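Local atomic coordinates of lipoate-protein ligase 1 (Plasmodium falciparum, PDB entry 5T8U), a protein that belongs to the lipoate-protein ligase A/B family, holds lipoic acid in a pocket of its catalytic domain and carries a C-terminal region related to that of bacterial lipoate protein ligases. Residues A[115-120]-A[139-144]; A[153-158]-A[164-169]; A[321-326]-A[336-341]; A[342-345]-A[349-352]. All coordinates share one frame; numbering follows the deposited sequence.

Contact 1: residues A[115-120]-A[139-144]; sequences INTSSN and QGRNDI. With LPA (lipoic acid), chain C.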
loop_
_atom_site.group_PDB
_atom_site.type_symbol
_atom_site.label_atom_id
_atom_site.label_comp_id
_atom_site.label_asym_id
_atom_site.label_seq_id
_atom_site.Cartn_x
_atom_site.Cartn_y
_atom_site.Cartn_z
ATOM N N ILE A 115 -7.254 7.915 -10.421
ATOM C CA ILE A 115 -7.159 6.489 -10.138
ATOM C C ILE A 115 -6.791 5.753 -11.418
ATOM O O ILE A 115 -7.391 5.970 -12.478
ATOM C CB ILE A 115 -8.473 5.967 -9.536
ATOM C CG1 ILE A 115 -8.738 6.655 -8.192
ATOM C CG2 ILE A 115 -8.406 4.451 -9.350
ATOM C CD1 ILE A 115 -10.032 6.240 -7.510
ATOM N N ASN A 116 -5.793 4.872 -11.319
ATOM C CA ASN A 116 -5.226 4.208 -12.486
ATOM C C ASN A 116 -4.941 2.738 -12.198
ATOM O O ASN A 116 -4.050 2.141 -12.815
ATOM C CB ASN A 116 -3.945 4.919 -12.936
ATOM C CG ASN A 116 -3.642 4.707 -14.408
ATOM O OD1 ASN A 116 -4.369 5.186 -15.277
ATOM N ND2 ASN A 116 -2.552 4.003 -14.694
ATOM N N THR A 117 -5.692 2.142 -11.270
ATOM C CA THR A 117 -5.454 0.761 -10.861
ATOM C C THR A 117 -5.452 -0.184 -12.058
ATOM O O THR A 117 -4.449 -0.850 -12.347
ATOM C CB THR A 117 -6.523 0.337 -9.849
ATOM O OG1 THR A 117 -6.531 1.253 -8.746
ATOM C CG2 THR A 117 -6.255 -1.068 -9.333
ATOM N N SER A 118 -6.585 -0.261 -12.761
ATOM C CA SER A 118 -6.719 -1.203 -13.865
ATOM C C SER A 118 -5.593 -1.030 -14.879
ATOM O O SER A 118 -4.981 -2.010 -15.317
ATOM C CB SER A 118 -8.082 -1.028 -14.535
ATOM O OG SER A 118 -9.133 -1.275 -13.616
ATOM N N SER A 119 -5.301 0.215 -15.261
ATOM C CA SER A 119 -4.242 0.454 -16.238
ATOM C C SER A 119 -2.895 -0.035 -15.723
ATOM O O SER A 119 -2.140 -0.676 -16.462
ATOM C CB SER A 119 -4.177 1.940 -16.592
ATOM O OG SER A 119 -5.220 2.295 -17.483
ATOM N N ASN A 120 -2.572 0.255 -14.460
ATOM C CA ASN A 120 -1.323 -0.235 -13.884
ATOM C C ASN A 120 -1.237 -1.754 -13.991
ATOM O O ASN A 120 -0.237 -2.305 -14.476
ATOM C CB ASN A 120 -1.213 0.210 -12.423
ATOM C CG ASN A 120 -1.286 1.719 -12.263
ATOM O OD1 ASN A 120 -1.144 2.466 -13.230
ATOM N ND2 ASN A 120 -1.503 2.173 -11.035
ATOM N N GLN A 139 -6.988 -11.319 -9.848
ATOM C CA GLN A 139 -8.042 -12.033 -9.134
ATOM C C GLN A 139 -9.064 -11.065 -8.550
ATOM O O GLN A 139 -10.263 -11.162 -8.835
ATOM C CB GLN A 139 -7.428 -12.901 -8.032
ATOM C CG GLN A 139 -8.280 -14.098 -7.637
ATOM C CD GLN A 139 -7.568 -15.033 -6.674
ATOM O OE1 GLN A 139 -7.671 -16.253 -6.791
ATOM N NE2 GLN A 139 -6.846 -14.463 -5.715
ATOM N N GLY A 140 -8.604 -10.127 -7.726
ATOM C CA GLY A 140 -9.475 -9.123 -7.150
ATOM C C GLY A 140 -8.999 -7.721 -7.460
ATOM O O GLY A 140 -8.307 -7.501 -8.457
ATOM N N ARG A 141 -9.361 -6.761 -6.608
ATOM C CA ARG A 141 -8.928 -5.382 -6.802
ATOM C C ARG A 141 -7.430 -5.207 -6.585
ATOM O O ARG A 141 -6.877 -4.182 -6.996
ATOM C CB ARG A 141 -9.705 -4.462 -5.853
ATOM C CG ARG A 141 -9.421 -2.968 -6.007
ATOM C CD ARG A 141 -9.906 -2.423 -7.341
ATOM N NE ARG A 141 -9.957 -0.963 -7.340
ATOM C CZ ARG A 141 -10.139 -0.214 -8.423
ATOM N NH1 ARG A 141 -10.276 -0.779 -9.615
ATOM N NH2 ARG A 141 -10.174 1.108 -8.315
ATOM N N ASN A 142 -6.756 -6.187 -5.968
ATOM C CA ASN A 142 -5.401 -5.965 -5.476
ATOM C C ASN A 142 -4.452 -7.144 -5.671
ATOM O O ASN A 142 -3.334 -7.101 -5.139
ATOM C CB ASN A 142 -5.445 -5.622 -3.984
ATOM C CG ASN A 142 -5.818 -6.816 -3.126
ATOM O OD1 ASN A 142 -6.789 -7.519 -3.410
ATOM N ND2 ASN A 142 -5.037 -7.061 -2.080
ATOM N N ASP A 143 -4.838 -8.188 -6.401
ATOM C CA ASP A 143 -4.019 -9.389 -6.505
ATOM C C ASP A 143 -3.828 -9.797 -7.958
ATOM O O ASP A 143 -4.685 -9.553 -8.812
ATOM C CB ASP A 143 -4.640 -10.554 -5.729
ATOM C CG ASP A 143 -4.451 -10.419 -4.235
ATOM O OD1 ASP A 143 -3.977 -9.351 -3.793
ATOM O OD2 ASP A 143 -4.766 -11.380 -3.503
ATOM N N ILE A 144 -2.686 -10.429 -8.221
ATOM C CA ILE A 144 -2.374 -11.012 -9.519
ATOM C C ILE A 144 -2.054 -12.483 -9.301
ATOM O O ILE A 144 -1.198 -12.822 -8.475
ATOM C CB ILE A 144 -1.193 -10.302 -10.208
ATOM C CG1 ILE A 144 -1.438 -8.792 -10.293
ATOM C CG2 ILE A 144 -0.964 -10.885 -11.603
ATOM C CD1 ILE A 144 -0.235 -8.002 -10.783
HETATM C C1 LPA C . -2.312 -7.486 0.340
HETATM O O1 LPA C . -2.081 -8.644 -0.096
HETATM C C2 LPA C . -1.589 -6.286 -0.267
HETATM O O2 LPA C . -3.140 -7.317 1.274
HETATM C C3 LPA C . -0.110 -6.354 0.104
HETATM C C4 LPA C . 0.561 -5.009 -0.170
HETATM C C5 LPA C . 1.941 -5.007 0.485
HETATM C C6 LPA C . 2.548 -3.747 0.366
HETATM S S6 LPA C . 3.632 -3.592 1.450
HETATM C C7 LPA C . 3.473 -3.589 -1.375
HETATM C C8 LPA C . 4.838 -2.794 -1.153
HETATM S S8 LPA C . 4.981 -2.480 0.647
#
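Arg-141 reaches across to Ile-115, Thr-117 and Ser-118. The contact joins the start of helix 117-132 to the turn of the small beta hairpin made by strands 137-138 and 143-145. The hairpin is closed by a backbone hydrogen bond from Gln-139 N to Asp-143 O (3.1 Å).

Across the contact the packing is of van der Waals type and centres on the guanidinium. Thr-117 OG1 lies over one of its faces, offset toward the rim, and comes to 3.7 Å from Arg-141 NH2. Ile-115 crosses Arg-141 at about a right angle, with its CG2 branch 3.9 Å from NH2 of that arginine. Ser-118 OG is more distant, 4.2 Å from Arg-141 NH1. The arginine leaves its backbone with CG anti to N (chi1 -176°) and then bends at chi2 (67°), which brings the guanidinium over the helix start. The methyl of Thr-117 turns toward the hairpin backbone, its CG2 3.9 Å from Arg-141 O.

One polar link runs to a neighbouring strand. Asn-120 ND2 is hydrogen-bonded to His-165 ND1, which ties the first turn of the helix to strand 162-170. The next residue after the arginine belongs to the lipoic acid pocket: Asn-142 leaves its backbone away from segment 115-120, and its ND2 lies 3.7 Å from C1, the carboxylate carbon of the ligand.

Contact 2: residues A[153-158]-A[164-169]; sequences GSAFKK and LHHGTI. With LPA (lipoic acid), chain C.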
loop_
_atom_site.group_PDB
_atom_site.type_symbol
_atom_site.label_atom_id
_atom_site.label_comp_id
_atom_site.label_asym_id
_atom_site.label_seq_id
_atom_site.Cartn_x
_atom_site.Cartn_y
_atom_site.Cartn_z
ATOM N N GLY A 153 0.747 -8.541 -4.779
ATOM C CA GLY A 153 -0.257 -8.033 -3.858
ATOM C C GLY A 153 -0.188 -6.528 -3.691
ATOM O O GLY A 153 0.860 -5.991 -3.324
ATOM N N SER A 154 -1.298 -5.837 -3.936
ATOM C CA SER A 154 -1.298 -4.386 -4.039
ATOM C C SER A 154 -2.090 -3.736 -2.911
ATOM O O SER A 154 -2.887 -4.376 -2.219
ATOM C CB SER A 154 -1.873 -3.946 -5.389
ATOM O OG SER A 154 -1.119 -4.486 -6.461
ATOM N N ALA A 155 -1.847 -2.437 -2.740
ATOM C CA ALA A 155 -2.585 -1.609 -1.798
ATOM C C ALA A 155 -2.577 -0.180 -2.321
ATOM O O ALA A 155 -1.730 0.197 -3.137
ATOM C CB ALA A 155 -1.993 -1.680 -0.385
ATOM N N PHE A 156 -3.531 0.618 -1.839
ATOM C CA PHE A 156 -3.812 1.914 -2.438
ATOM C C PHE A 156 -3.980 2.976 -1.361
ATOM O O PHE A 156 -4.291 2.682 -0.204
ATOM C CB PHE A 156 -5.075 1.858 -3.306
ATOM C CG PHE A 156 -5.156 0.638 -4.176
ATOM C CD1 PHE A 156 -4.662 0.659 -5.468
ATOM C CD2 PHE A 156 -5.722 -0.532 -3.698
ATOM C CE1 PHE A 156 -4.734 -0.465 -6.269
ATOM C CE2 PHE A 156 -5.795 -1.658 -4.494
ATOM C CZ PHE A 156 -5.300 -1.623 -5.781
ATOM N N LYS A 157 -3.768 4.226 -1.770
ATOM C CA LYS A 157 -4.054 5.390 -0.943
ATOM C C LYS A 157 -4.384 6.554 -1.864
ATOM O O LYS A 157 -3.737 6.738 -2.900
ATOM C CB LYS A 157 -2.879 5.748 -0.025
ATOM C CG LYS A 157 -3.025 7.091 0.675
ATOM C CD LYS A 157 -2.072 7.205 1.855
ATOM C CE LYS A 157 -2.253 8.521 2.598
ATOM N NZ LYS A 157 -3.615 8.662 3.188
ATOM N N LYS A 158 -5.396 7.330 -1.485
ATOM C CA LYS A 158 -5.874 8.446 -2.286
ATOM C C LYS A 158 -5.635 9.755 -1.548
ATOM O O LYS A 158 -5.718 9.820 -0.318
ATOM C CB LYS A 158 -7.368 8.295 -2.611
ATOM C CG LYS A 158 -7.944 9.401 -3.487
ATOM C CD LYS A 158 -7.411 9.340 -4.910
ATOM C CE LYS A 158 -7.824 10.567 -5.708
ATOM N NZ LYS A 158 -7.596 10.392 -7.168
ATOM N N LEU A 164 -2.058 6.696 -5.282
ATOM C CA LEU A 164 -0.897 5.841 -5.069
ATOM C C LEU A 164 -1.348 4.389 -5.035
ATOM O O LEU A 164 -2.110 3.993 -4.147
ATOM C CB LEU A 164 -0.175 6.215 -3.772
ATOM C CG LEU A 164 1.100 5.435 -3.431
ATOM C CD1 LEU A 164 2.066 6.311 -2.652
ATOM C CD2 LEU A 164 0.792 4.186 -2.626
ATOM N N HIS A 165 -0.872 3.602 -5.996
ATOM C CA HIS A 165 -1.121 2.164 -6.070
ATOM C C HIS A 165 0.238 1.475 -5.975
ATOM O O HIS A 165 0.966 1.394 -6.968
ATOM C CB HIS A 165 -1.851 1.805 -7.366
ATOM C CG HIS A 165 -1.869 0.339 -7.681
ATOM N ND1 HIS A 165 -2.306 -0.152 -8.892
ATOM C CD2 HIS A 165 -1.513 -0.742 -6.947
ATOM C CE1 HIS A 165 -2.213 -1.470 -8.892
ATOM N NE2 HIS A 165 -1.733 -1.852 -7.723
ATOM N N HIS A 166 0.578 0.968 -4.790
ATOM C CA HIS A 166 1.864 0.318 -4.576
ATOM C C HIS A 166 1.639 -1.130 -4.167
ATOM O O HIS A 166 0.824 -1.415 -3.282
ATOM C CB HIS A 166 2.702 1.063 -3.526
ATOM C CG HIS A 166 2.341 0.747 -2.108
ATOM N ND1 HIS A 166 3.026 -0.183 -1.357
ATOM C CD2 HIS A 166 1.384 1.254 -1.296
ATOM C CE1 HIS A 166 2.499 -0.245 -0.146
ATOM N NE2 HIS A 166 1.501 0.618 -0.083
ATOM N N GLY A 167 2.357 -2.039 -4.829
ATOM C CA GLY A 167 2.195 -3.460 -4.610
ATOM C C GLY A 167 3.523 -4.185 -4.708
ATOM O O GLY A 167 4.562 -3.587 -4.999
ATOM N N THR A 168 3.463 -5.491 -4.468
ATOM C CA THR A 168 4.635 -6.352 -4.455
ATOM C C THR A 168 4.527 -7.389 -5.562
ATOM O O THR A 168 3.441 -7.918 -5.829
ATOM C CB THR A 168 4.790 -7.059 -3.103
ATOM O OG1 THR A 168 5.967 -7.877 -3.116
ATOM C CG2 THR A 168 3.577 -7.931 -2.803
ATOM N N ILE A 169 5.663 -7.663 -6.203
ATOM C CA ILE A 169 5.808 -8.731 -7.185
ATOM C C ILE A 169 6.775 -9.756 -6.611
ATOM O O ILE A 169 7.785 -9.391 -5.996
ATOM C CB ILE A 169 6.318 -8.192 -8.538
ATOM C CG1 ILE A 169 5.309 -7.205 -9.133
ATOM C CG2 ILE A 169 6.589 -9.340 -9.511
ATOM C CD1 ILE A 169 5.815 -6.467 -10.360
HETATM C C1 LPA C . -2.312 -7.486 0.340
HETATM O O1 LPA C . -2.081 -8.644 -0.096
HETATM C C2 LPA C . -1.589 -6.286 -0.267
HETATM O O2 LPA C . -3.140 -7.317 1.274
HETATM C C3 LPA C . -0.110 -6.354 0.104
HETATM C C4 LPA C . 0.561 -5.009 -0.170
HETATM C C5 LPA C . 1.941 -5.007 0.485
HETATM C C6 LPA C . 2.548 -3.747 0.366
HETATM S S6 LPA C . 3.632 -3.592 1.450
HETATM C C7 LPA C . 3.473 -3.589 -1.375
HETATM C C8 LPA C . 4.838 -2.794 -1.153
HETATM S S8 LPA C . 4.981 -2.480 0.647
#
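The imidazole of His-165 has Phe-156 over one face and Ser-154 at its edge. Phe-156 CE1 sits above the ring centre, 3.3 Å from His-165 CG. The two side chains run side by side and point the same way, but their planes are turned by 46°, so the pair is oblique. Ser-154 OG lies in the imidazole plane and is hydrogen-bonded to His-165 NE2 (3.0 Å). The other ring nitrogen, ND1, is bonded to Asn-120 ND2. With both nitrogens engaged, the rotation of the ring is fixed.

The His-166 ring meets lipoic acid edge-on: ligand atom C8 lies in its plane, 3.2 Å from His-166 ND1. NE2 of this histidine is bonded to Thr-94 OG1.

These residues belong to an antiparallel beta hairpin. Gly-153 with Thr-168, Ala-155 with His-166 and Lys-157 with Leu-164 are its hydrogen-bonded pairs. Ala-155 N to His-166 O and Lys-157 N to Leu-164 O both measure 2.9 Å. At the non-hydrogen-bonded pair of Ser-154 and Gly-167 the strands come close, with 3.7 Å between their CA atoms. Lipoic acid runs across this part of the hairpin, with its C2 3.0 Å from Ser-154 O.

Within the large sheet the hairpin lies between strands 143-145 and 105-112. Helix 117-132 packs on the face bearing Ser-154, Phe-156 and His-165. Helix 22-34 packs on the face bearing Lys-157, Leu-164 and His-166.

Contact 3: residues A[321-326]-A[336-341]; sequences KSIFNN and SIFFKK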
loop_
_atom_site.group_PDB
_atom_site.type_symbol
_atom_site.label_atom_id
_atom_site.label_comp_id
_atom_site.label_asym_id
_atom_site.label_seq_id
_atom_site.Cartn_x
_atom_site.Cartn_y
_atom_site.Cartn_z
ATOM N N LYS A 321 -14.093 5.497 11.982
ATOM C CA LYS A 321 -13.463 6.012 13.190
ATOM C C LYS A 321 -14.061 7.339 13.633
ATOM O O LYS A 321 -13.963 7.685 14.816
ATOM C CB LYS A 321 -11.957 6.176 12.972
ATOM C CG LYS A 321 -11.139 4.930 13.277
ATOM C CD LYS A 321 -9.701 5.087 12.800
ATOM C CE LYS A 321 -8.814 3.949 13.283
ATOM N NZ LYS A 321 -8.362 4.146 14.688
ATOM N N SER A 322 -14.680 8.091 12.720
ATOM C CA SER A 322 -15.315 9.344 13.114
ATOM C C SER A 322 -16.448 9.145 14.115
ATOM O O SER A 322 -16.966 10.137 14.640
ATOM C CB SER A 322 -15.848 10.077 11.880
ATOM O OG SER A 322 -16.986 9.424 11.348
ATOM N N ILE A 323 -16.850 7.901 14.391
ATOM C CA ILE A 323 -17.920 7.662 15.355
ATOM C C ILE A 323 -17.435 7.905 16.778
ATOM O O ILE A 323 -18.233 8.224 17.666
ATOM C CB ILE A 323 -18.477 6.233 15.197
ATOM C CG1 ILE A 323 -19.777 6.080 15.996
ATOM C CG2 ILE A 323 -17.450 5.207 15.653
ATOM C CD1 ILE A 323 -20.448 4.723 15.856
ATOM N N PHE A 324 -16.139 7.757 17.025
ATOM C CA PHE A 324 -15.597 7.838 18.372
ATOM C C PHE A 324 -15.307 9.285 18.758
ATOM O O PHE A 324 -15.144 10.165 17.910
ATOM C CB PHE A 324 -14.319 7.006 18.482
ATOM C CG PHE A 324 -14.490 5.578 18.057
ATOM C CD1 PHE A 324 -13.581 4.986 17.198
ATOM C CD2 PHE A 324 -15.558 4.825 18.518
ATOM C CE1 PHE A 324 -13.734 3.673 16.803
ATOM C CE2 PHE A 324 -15.717 3.509 18.126
ATOM C CZ PHE A 324 -14.802 2.932 17.268
ATOM N N ASN A 325 -15.248 9.519 20.068
ATOM C CA ASN A 325 -14.917 10.824 20.633
ATOM C C ASN A 325 -15.854 11.924 20.142
ATOM O O ASN A 325 -15.503 13.108 20.185
ATOM C CB ASN A 325 -13.459 11.192 20.336
ATOM C CG ASN A 325 -12.473 10.268 21.031
ATOM O OD1 ASN A 325 -12.703 9.831 22.160
ATOM N ND2 ASN A 325 -11.369 9.962 20.356
ATOM N N ASN A 326 -17.039 11.551 19.669
ATOM C CA ASN A 326 -18.109 12.488 19.362
ATOM C C ASN A 326 -19.334 12.118 20.190
ATOM O O ASN A 326 -19.372 11.081 20.855
ATOM C CB ASN A 326 -18.435 12.486 17.863
ATOM C CG ASN A 326 -17.354 13.155 17.031
ATOM O OD1 ASN A 326 -17.463 14.331 16.683
ATOM N ND2 ASN A 326 -16.301 12.409 16.717
ATOM N N SER A 336 -27.861 4.898 13.450
ATOM C CA SER A 336 -28.388 4.916 12.089
ATOM C C SER A 336 -28.278 6.310 11.482
ATOM O O SER A 336 -27.812 6.474 10.348
ATOM C CB SER A 336 -29.841 4.438 12.088
ATOM O OG SER A 336 -30.408 4.527 10.792
ATOM N N ILE A 337 -28.703 7.330 12.231
ATOM C CA ILE A 337 -28.564 8.709 11.763
ATOM C C ILE A 337 -27.111 8.998 11.412
ATOM O O ILE A 337 -26.799 9.514 10.331
ATOM C CB ILE A 337 -29.094 9.690 12.828
ATOM C CG1 ILE A 337 -30.611 9.536 12.999
ATOM C CG2 ILE A 337 -28.729 11.135 12.483
ATOM C CD1 ILE A 337 -31.436 9.961 11.795
ATOM N N PHE A 338 -26.196 8.660 12.325
ATOM C CA PHE A 338 -24.784 8.947 12.098
ATOM C C PHE A 338 -24.295 8.321 10.798
ATOM O O PHE A 338 -23.538 8.947 10.047
ATOM C CB PHE A 338 -23.950 8.450 13.277
ATOM C CG PHE A 338 -22.472 8.494 13.023
ATOM C CD1 PHE A 338 -21.738 7.326 12.929
ATOM C CD2 PHE A 338 -21.823 9.705 12.854
ATOM C CE1 PHE A 338 -20.380 7.365 12.685
ATOM C CE2 PHE A 338 -20.464 9.749 12.611
ATOM C CZ PHE A 338 -19.742 8.578 12.527
ATOM N N PHE A 339 -24.711 7.085 10.515
ATOM C CA PHE A 339 -24.347 6.472 9.242
ATOM C C PHE A 339 -24.997 7.191 8.069
ATOM O O PHE A 339 -24.396 7.285 6.993
ATOM C CB PHE A 339 -24.731 4.993 9.238
ATOM C CG PHE A 339 -23.709 4.107 9.882
ATOM C CD1 PHE A 339 -22.677 3.563 9.136
ATOM C CD2 PHE A 339 -23.771 3.825 11.236
ATOM C CE1 PHE A 339 -21.731 2.752 9.726
ATOM C CE2 PHE A 339 -22.828 3.013 11.830
ATOM C CZ PHE A 339 -21.806 2.476 11.074
ATOM N N LYS A 340 -26.213 7.707 8.253
ATOM C CA LYS A 340 -26.856 8.469 7.191
ATOM C C LYS A 340 -26.099 9.758 6.900
ATOM O O LYS A 340 -26.153 10.271 5.776
ATOM C CB LYS A 340 -28.302 8.784 7.570
ATOM C CG LYS A 340 -29.200 9.103 6.385
ATOM C CD LYS A 340 -30.467 9.828 6.816
ATOM C CE LYS A 340 -31.614 9.550 5.859
ATOM N NZ LYS A 340 -32.671 10.594 5.925
ATOM N N LYS A 341 -25.387 10.293 7.894
ATOM C CA LYS A 341 -24.683 11.557 7.720
ATOM C C LYS A 341 -23.406 11.419 6.900
ATOM O O LYS A 341 -22.910 12.426 6.380
ATOM C CB LYS A 341 -24.348 12.163 9.084
#
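A type I beta turn from Lys-321 to Phe-324, closed by Phe-324 N to Lys-321 O (3.1 Å), carries Ser-322 and Ile-323 up to Phe-338 on helix 332-341. The phenyl ring of Phe-338 supplies about half of the buried surface. Its CG is anti to the backbone N (chi1 170°), which sends the ring off the helix toward the turn.

Ser-322 OG comes in at the ring edge, in its plane, 3.1 Å from Phe-338 CZ. This hydroxyl is hydrogen-bonded to His-319 O, so its polar need is met within its own part of the chain. Ile-323 approaches obliquely. Ile-323 CB is 3.3 Å from Phe-338 CE1, and Ile-323 CG1 is 3.6 Å from that carbon. The CG2 branch of Ile-323 goes elsewhere, over one face of the Phe-324 ring. Asn-326 ND2 donates to Phe-324 O (2.8 Å), a local bond just after the turn.

The turn opens the loop between helix 314-321 and helix 332-341 in the C-terminal domain. Ile-323 also touches Ile-302, and Phe-324 touches Ile-307, both of strand 302-309. On helix 332-341, the next residue, Phe-339, packs against Arg-354 and Ile-357 of helix 347-357.

Contact 4: residues A[342-345]-A[349-352]; sequences LNVE and YLDE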
loop_
_atom_site.group_PDB
_atom_site.type_symbol
_atom_site.label_atom_id
_atom_site.label_comp_id
_atom_site.label_asym_id
_atom_site.label_seq_id
_atom_site.Cartn_x
_atom_site.Cartn_y
_atom_site.Cartn_z
ATOM N N LEU A 342 -22.867 10.210 6.767
ATOM C CA LEU A 342 -21.607 10.015 6.064
ATOM C C LEU A 342 -21.822 9.961 4.556
ATOM O O LEU A 342 -22.839 9.456 4.073
ATOM C CB LEU A 342 -20.931 8.722 6.526
ATOM C CG LEU A 342 -20.616 8.584 8.014
ATOM C CD1 LEU A 342 -20.295 7.135 8.338
ATOM C CD2 LEU A 342 -19.461 9.490 8.410
ATOM N N ASN A 343 -20.852 10.496 3.814
ATOM C CA ASN A 343 -20.761 10.321 2.368
ATOM C C ASN A 343 -19.391 9.722 2.075
ATOM O O ASN A 343 -18.373 10.417 2.156
ATOM C CB ASN A 343 -20.963 11.644 1.627
ATOM C CG ASN A 343 -19.988 12.717 2.069
ATOM O OD1 ASN A 343 -19.674 12.837 3.254
ATOM N ND2 ASN A 343 -19.499 13.502 1.115
ATOM N N VAL A 344 -19.369 8.436 1.740
ATOM C CA VAL A 344 -18.131 7.680 1.632
ATOM C C VAL A 344 -17.897 7.300 0.172
ATOM O O VAL A 344 -18.758 7.476 -0.689
ATOM C CB VAL A 344 -18.143 6.427 2.530
ATOM C CG1 VAL A 344 -18.257 6.824 3.988
ATOM C CG2 VAL A 344 -19.287 5.497 2.141
ATOM N N GLU A 345 -16.704 6.769 -0.097
ATOM C CA GLU A 345 -16.388 6.288 -1.437
ATOM C C GLU A 345 -17.265 5.099 -1.812
ATOM O O GLU A 345 -17.870 5.075 -2.889
ATOM C CB GLU A 345 -14.907 5.909 -1.523
ATOM C CG GLU A 345 -14.014 6.970 -2.151
ATOM C CD GLU A 345 -13.964 8.256 -1.350
ATOM O OE1 GLU A 345 -14.540 8.297 -0.242
ATOM O OE2 GLU A 345 -13.344 9.229 -1.828
ATOM N N TYR A 349 -20.328 -1.045 0.996
ATOM C CA TYR A 349 -19.598 -1.487 2.179
ATOM C C TYR A 349 -20.126 -0.810 3.436
ATOM O O TYR A 349 -20.299 -1.459 4.472
ATOM C CB TYR A 349 -18.103 -1.208 2.012
ATOM C CG TYR A 349 -17.400 -2.090 0.998
ATOM C CD1 TYR A 349 -18.109 -2.988 0.207
ATOM C CD2 TYR A 349 -16.020 -2.032 0.842
ATOM C CE1 TYR A 349 -17.464 -3.793 -0.715
ATOM C CE2 TYR A 349 -15.368 -2.832 -0.077
ATOM C CZ TYR A 349 -16.094 -3.711 -0.852
ATOM O OH TYR A 349 -15.446 -4.509 -1.765
ATOM N N LEU A 350 -20.391 0.496 3.365
ATOM C CA LEU A 350 -20.908 1.202 4.532
ATOM C C LEU A 350 -22.271 0.658 4.943
ATOM O O LEU A 350 -22.527 0.440 6.133
ATOM C CB LEU A 350 -20.991 2.701 4.247
ATOM C CG LEU A 350 -21.262 3.590 5.465
ATOM C CD1 LEU A 350 -20.066 3.610 6.409
ATOM C CD2 LEU A 350 -21.623 5.003 5.036
ATOM N N ASP A 351 -23.160 0.428 3.972
ATOM C CA ASP A 351 -24.463 -0.150 4.286
ATOM C C ASP A 351 -24.309 -1.487 4.998
ATOM O O ASP A 351 -24.946 -1.733 6.029
ATOM C CB ASP A 351 -25.293 -0.317 3.013
ATOM C CG ASP A 351 -25.719 1.008 2.416
ATOM O OD1 ASP A 351 -26.482 0.994 1.427
ATOM O OD2 ASP A 351 -25.280 2.060 2.924
ATOM N N GLU A 352 -23.465 -2.367 4.459
ATOM C CA GLU A 352 -23.268 -3.674 5.082
ATOM C C GLU A 352 -22.715 -3.533 6.497
ATOM O O GLU A 352 -23.170 -4.220 7.422
ATOM C CB GLU A 352 -22.335 -4.522 4.217
ATOM C CG GLU A 352 -22.277 -5.985 4.612
ATOM C CD GLU A 352 -21.446 -6.815 3.652
ATOM O OE1 GLU A 352 -20.638 -6.227 2.902
ATOM O OE2 GLU A 352 -21.604 -8.055 3.645
#
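Tyr-349 N is hydrogen-bonded to Asn-346 OD1, a bond within the first turn of helix 347-357, from which Leu-350 reaches Leu-342 and Val-344. The contact itself is wholly apolar. It joins linker 342-345, extended through Val-344, to the next helix; the linker follows helix 332-341.

Leu-350 is the central side chain. With CG anti to the backbone N, chi1 -169° and chi2 69° set both methyls against the linker. Leu-350 CD1 meets Leu-342 CD1, methyl to methyl, at 4.0 Å. Leu-350 CD2 settles against Val-344 and lies 3.8 Å from Val-344 CG2 and 4.0 Å from Val-344 CG1. Leu-350 CD2 is also 4.1 Å from Leu-342 CB, so it is shared by both linker residues. Leu-342 and Leu-350 cross at about a right angle, while Val-344 slants past. Val-344 CG2 is also 3.9 Å from Leu-350 CB.

Helix 314-321 adds to this cluster: Leu-316 and Leu-320 touch Leu-350, and His-319 touches Val-344. Branched aliphatic groups at ordinary van der Waals spacing, without polar bonds between linker and helix, suggest that at this contact the linker is held mainly by apolar packing.

In the fold
The four contacts form two pairs. Contacts 1 and 2 lie in the catalytic domain, with centres 9 Å apart. Asn-142 O probably bonds to Ser-154 N (2.7 Å), and Thr-117 CG2 packs on Phe-156 CE1 (3.5 Å). Both touch lipoic acid: contact 1 at its carboxylate end, contact 2 along its chain and ring. Lys-150 and Gly-97 add hydrogen bonds to it. Contacts 3 and 4 lie in the C-terminal domain, with centres 11 Å apart. They meet where Phe-339 CD1 packs on Leu-350 CD1 (3.8 Å). Between the pairs, contact 4 comes closest to contact 2, with nearest atoms about 6 Å apart and no touch.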